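Local atomic coordinates of aldehyde dehydrogenase (Burkholderia thailandensis, PDB entry 5J6B), a protein that probably oxidises aldehydes to carboxylic acids with NADP as cofactor, as a member of the aldehyde dehydrogenase family. Residues Q74-H79 with A202-P207. Residues are numbered along the deposited sequence; the frame is centred on the assembly and turned at random.
Sequences QAILEH and AETDLP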
ATOM      1  N   GLN A  74       9.781 -19.022  -6.380  1.00 13.84           N
ATOM      2  CA  GLN A  74       8.421 -19.550  -6.399  1.00 14.13           C
ATOM      3  C   GLN A  74       8.405 -21.023  -6.791  1.00 17.97           C
ATOM      4  O   GLN A  74       7.684 -21.830  -6.183  1.00 16.39           O
ATOM      5  CB  GLN A  74       7.565 -18.727  -7.361  1.00 18.62           C
ATOM      6  CG  GLN A  74       6.107 -19.156  -7.423  1.00 14.01           C
ATOM      7  CD  GLN A  74       5.301 -18.296  -8.378  1.00 14.83           C
ATOM      8  OE1 GLN A  74       5.703 -18.074  -9.516  1.00 17.78           O
ATOM      9  NE2 GLN A  74       4.172 -17.781  -7.902  1.00 20.32           N
ATOM     10  N   ALA A  75       9.175 -21.390  -7.821  1.00 15.00           N
ATOM     11  CA  ALA A  75       9.175 -22.781  -8.269  1.00 18.58           C
ATOM     12  C   ALA A  75       9.735 -23.700  -7.192  1.00 16.69           C
ATOM     13  O   ALA A  75       9.265 -24.833  -7.032  1.00 20.18           O
ATOM     14  CB  ALA A  75       9.971 -22.923  -9.563  1.00 15.88           C
ATOM     15  N   ILE A  76      10.738 -23.229  -6.447  1.00 17.26           N
ATOM     16  CA  ILE A  76      11.263 -23.994  -5.320  1.00 17.28           C
ATOM     17  C   ILE A  76      10.169 -24.219  -4.284  1.00 20.52           C
ATOM     18  O   ILE A  76       9.960 -25.342  -3.806  1.00 16.44           O
ATOM     19  CB  ILE A  76      12.488 -23.277  -4.725  1.00 15.56           C
ATOM     20  CG1 ILE A  76      13.644 -23.319  -5.734  1.00 18.40           C
ATOM     21  CG2 ILE A  76      12.874 -23.860  -3.353  1.00 16.05           C
ATOM     22  CD1 ILE A  76      14.812 -22.414  -5.383  1.00 18.48           C
ATOM     23  N   LEU A  77       9.432 -23.154  -3.942  1.00 13.75           N
ATOM     24  CA  LEU A  77       8.354 -23.288  -2.968  1.00 13.39           C
ATOM     25  C   LEU A  77       7.240 -24.199  -3.491  1.00 17.55           C
ATOM     26  O   LEU A  77       6.702 -25.027  -2.740  1.00 16.41           O
ATOM     27  CB  LEU A  77       7.822 -21.895  -2.598  1.00 12.95           C
ATOM     28  CG  LEU A  77       8.755 -21.165  -1.623  1.00 17.41           C
ATOM     29  CD1 LEU A  77       8.572 -19.634  -1.646  1.00 13.72           C
ATOM     30  CD2 LEU A  77       8.529 -21.694  -0.205  1.00 15.35           C
ATOM     31  N   GLU A  78       6.897 -24.077  -4.778  1.00 15.80           N
ATOM     32  CA  GLU A  78       5.858 -24.932  -5.342  0.82 19.11           C
ATOM     33  C   GLU A  78       6.278 -26.398  -5.330  1.00 14.94           C
ATOM     34  O   GLU A  78       5.445 -27.279  -5.113  1.00 16.17           O
ATOM     35  CB  GLU A  78       5.507 -24.466  -6.754  0.82 18.07           C
ATOM     36  CG  GLU A  78       4.673 -23.181  -6.718  0.82 18.86           C
ATOM     37  CD  GLU A  78       4.468 -22.571  -8.078  0.82 30.09           C
ATOM     38  OE1 GLU A  78       5.138 -23.022  -9.037  0.82 31.58           O
ATOM     39  OE2 GLU A  78       3.648 -21.635  -8.185  0.82 33.65           O
ATOM     40  N   HIS A  79       7.564 -26.677  -5.551  1.00 15.69           N
ATOM     41  CA  HIS A  79       8.034 -28.056  -5.451  1.00 19.94           C
ATOM     42  C   HIS A  79       7.765 -28.633  -4.065  1.00 18.37           C
ATOM     43  O   HIS A  79       7.335 -29.785  -3.936  1.00 21.20           O
ATOM     44  CB  HIS A  79       9.528 -28.141  -5.765  1.00 19.79           C
ATOM     45  CG  HIS A  79      10.070 -29.534  -5.680  1.00 21.27           C
ATOM     46  ND1 HIS A  79       9.940 -30.436  -6.712  1.00 19.70           N
ATOM     47  CD2 HIS A  79      10.703 -30.193  -4.680  1.00 21.57           C
ATOM     48  CE1 HIS A  79      10.491 -31.586  -6.363  1.00 26.09           C
ATOM     49  NE2 HIS A  79      10.962 -31.468  -5.136  1.00 20.49           N
ATOM     50  N   ALA A 202      16.078 -30.641  -0.226  1.00 16.22           N
ATOM     51  CA  ALA A 202      17.308 -31.048  -0.894  1.00 16.27           C
ATOM     52  C   ALA A 202      17.091 -31.359  -2.368  1.00 23.25           C
ATOM     53  O   ALA A 202      18.057 -31.348  -3.146  1.00 21.96           O
ATOM     54  CB  ALA A 202      17.927 -32.269  -0.202  1.00 19.09           C
ATOM     55  N   GLU A 203      15.853 -31.646  -2.764  1.00 20.17           N
ATOM     56  CA  GLU A 203      15.551 -31.977  -4.149  1.00 18.43           C
ATOM     57  C   GLU A 203      15.571 -30.766  -5.068  1.00 19.57           C
ATOM     58  O   GLU A 203      15.671 -30.935  -6.286  1.00 20.77           O
ATOM     59  CB  GLU A 203      14.179 -32.647  -4.230  1.00 22.88           C
ATOM     60  CG  GLU A 203      14.085 -33.964  -3.473  1.00 24.41           C
ATOM     61  CD  GLU A 203      12.656 -34.482  -3.364  1.00 32.47           C
ATOM     62  OE1 GLU A 203      11.708 -33.717  -3.668  1.00 32.10           O
ATOM     63  OE2 GLU A 203      12.485 -35.652  -2.966  1.00 33.13           O
ATOM     64  N   THR A 204      15.473 -29.560  -4.519  1.00 17.38           N
ATOM     65  CA  THR A 204      15.328 -28.346  -5.307  1.00 20.55           C
ATOM     66  C   THR A 204      16.690 -27.823  -5.754  1.00 24.73           C
ATOM     67  O   THR A 204      17.733 -28.243  -5.261  1.00 21.66           O
ATOM     68  CB  THR A 204      14.604 -27.283  -4.494  1.00 16.91           C
ATOM     69  OG1 THR A 204      15.463 -26.815  -3.439  1.00 19.19           O
ATOM     70  CG2 THR A 204      13.339 -27.857  -3.879  1.00 21.20           C
ATOM     71  N   ASP A 205      16.677 -26.863  -6.683  1.00 25.81           N
ATOM     72  CA  ASP A 205      17.922 -26.266  -7.159  1.00 26.06           C
ATOM     73  C   ASP A 205      18.326 -25.028  -6.350  1.00 22.94           C
ATOM     74  O   ASP A 205      18.917 -24.087  -6.898  1.00 24.35           O
ATOM     75  CB  ASP A 205      17.834 -25.956  -8.661  1.00 25.13           C
ATOM     76  CG  ASP A 205      16.707 -24.986  -9.009  1.00 38.63           C
ATOM     77  OD1 ASP A 205      15.851 -24.707  -8.141  1.00 35.93           O
ATOM     78  OD2 ASP A 205      16.672 -24.510 -10.167  1.00 39.55           O
ATOM     79  N   LEU A 206      18.036 -25.015  -5.055  1.00 19.94           N
ATOM     80  CA  LEU A 206      18.605 -24.005  -4.174  1.00 19.08           C
ATOM     81  C   LEU A 206      20.133 -24.072  -4.209  1.00 25.28           C
ATOM     82  O   LEU A 206      20.703 -25.164  -4.266  1.00 19.48           O
ATOM     83  CB  LEU A 206      18.124 -24.222  -2.743  1.00 17.76           C
ATOM     84  CG  LEU A 206      16.747 -23.696  -2.345  1.00 27.72           C
ATOM     85  CD1 LEU A 206      16.344 -24.311  -1.016  1.00 29.10           C
ATOM     86  CD2 LEU A 206      16.740 -22.166  -2.268  1.00 20.08           C
ATOM     87  N   PRO A 207      20.827 -22.937  -4.154  1.00 26.96           N
ATOM     88  CA  PRO A 207      22.293 -22.989  -4.120  1.00 25.87           C
ATOM     89  C   PRO A 207      22.771 -23.697  -2.862  1.00 22.28           C
ATOM     90  O   PRO A 207      22.123 -23.655  -1.813  1.00 19.62           O
ATOM     91  CB  PRO A 207      22.708 -21.511  -4.121  1.00 27.37           C
ATOM     92  CG  PRO A 207      21.491 -20.753  -4.539  1.00 29.36           C
ATOM     93  CD  PRO A 207      20.317 -21.560  -4.088  1.00 28.01           C
TER
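His79 and Glu203 form the one hydrogen bond between residues 74-79, on helix 70-86, and residues 202-207, in the loop after helix 192-202. His79 NE2 donates to Glu203 OE1 at 2.8 Å, with an N-H...O angle of 160°. The oxygen lies close to the imidazole plane and accepts the N-H through its anti lone pair. Ring and carboxylate are steeply turned, their planes 73° apart. The His79 ring reaches the loop because CG stands anti to the backbone N (chi1 -180°). Salt bridges join Glu203 OE2 to Arg83, one turn beyond His79 on helix 70-86, and Asp205 OD2 to Arg72.

Apolar contacts adjoin this bond. Thr204 CG2 comes obliquely to the His79 ring, 3.6 Å from CD2. Ile76 points into the loop and meets it with both branches. Its CD1 packs on Leu206 CD2 at 3.7 Å, and its CG2 lies against Thr204 CB at 4.0 Å. Thr204 OG1 is hydrogen-bonded to Leu201 O. Asp205 OD1 sits 3.5 Å from Ile76 CG1.

The loop leads to strand 211-213, outermost in the mainly parallel sheet with 182-185 and 155-158. Helix 70-86 thus packs on this connection through a small apolar centre flanked by charged pairs. The carboxylate of Glu203, shared with Arg83, would probably polarise the His79 ring.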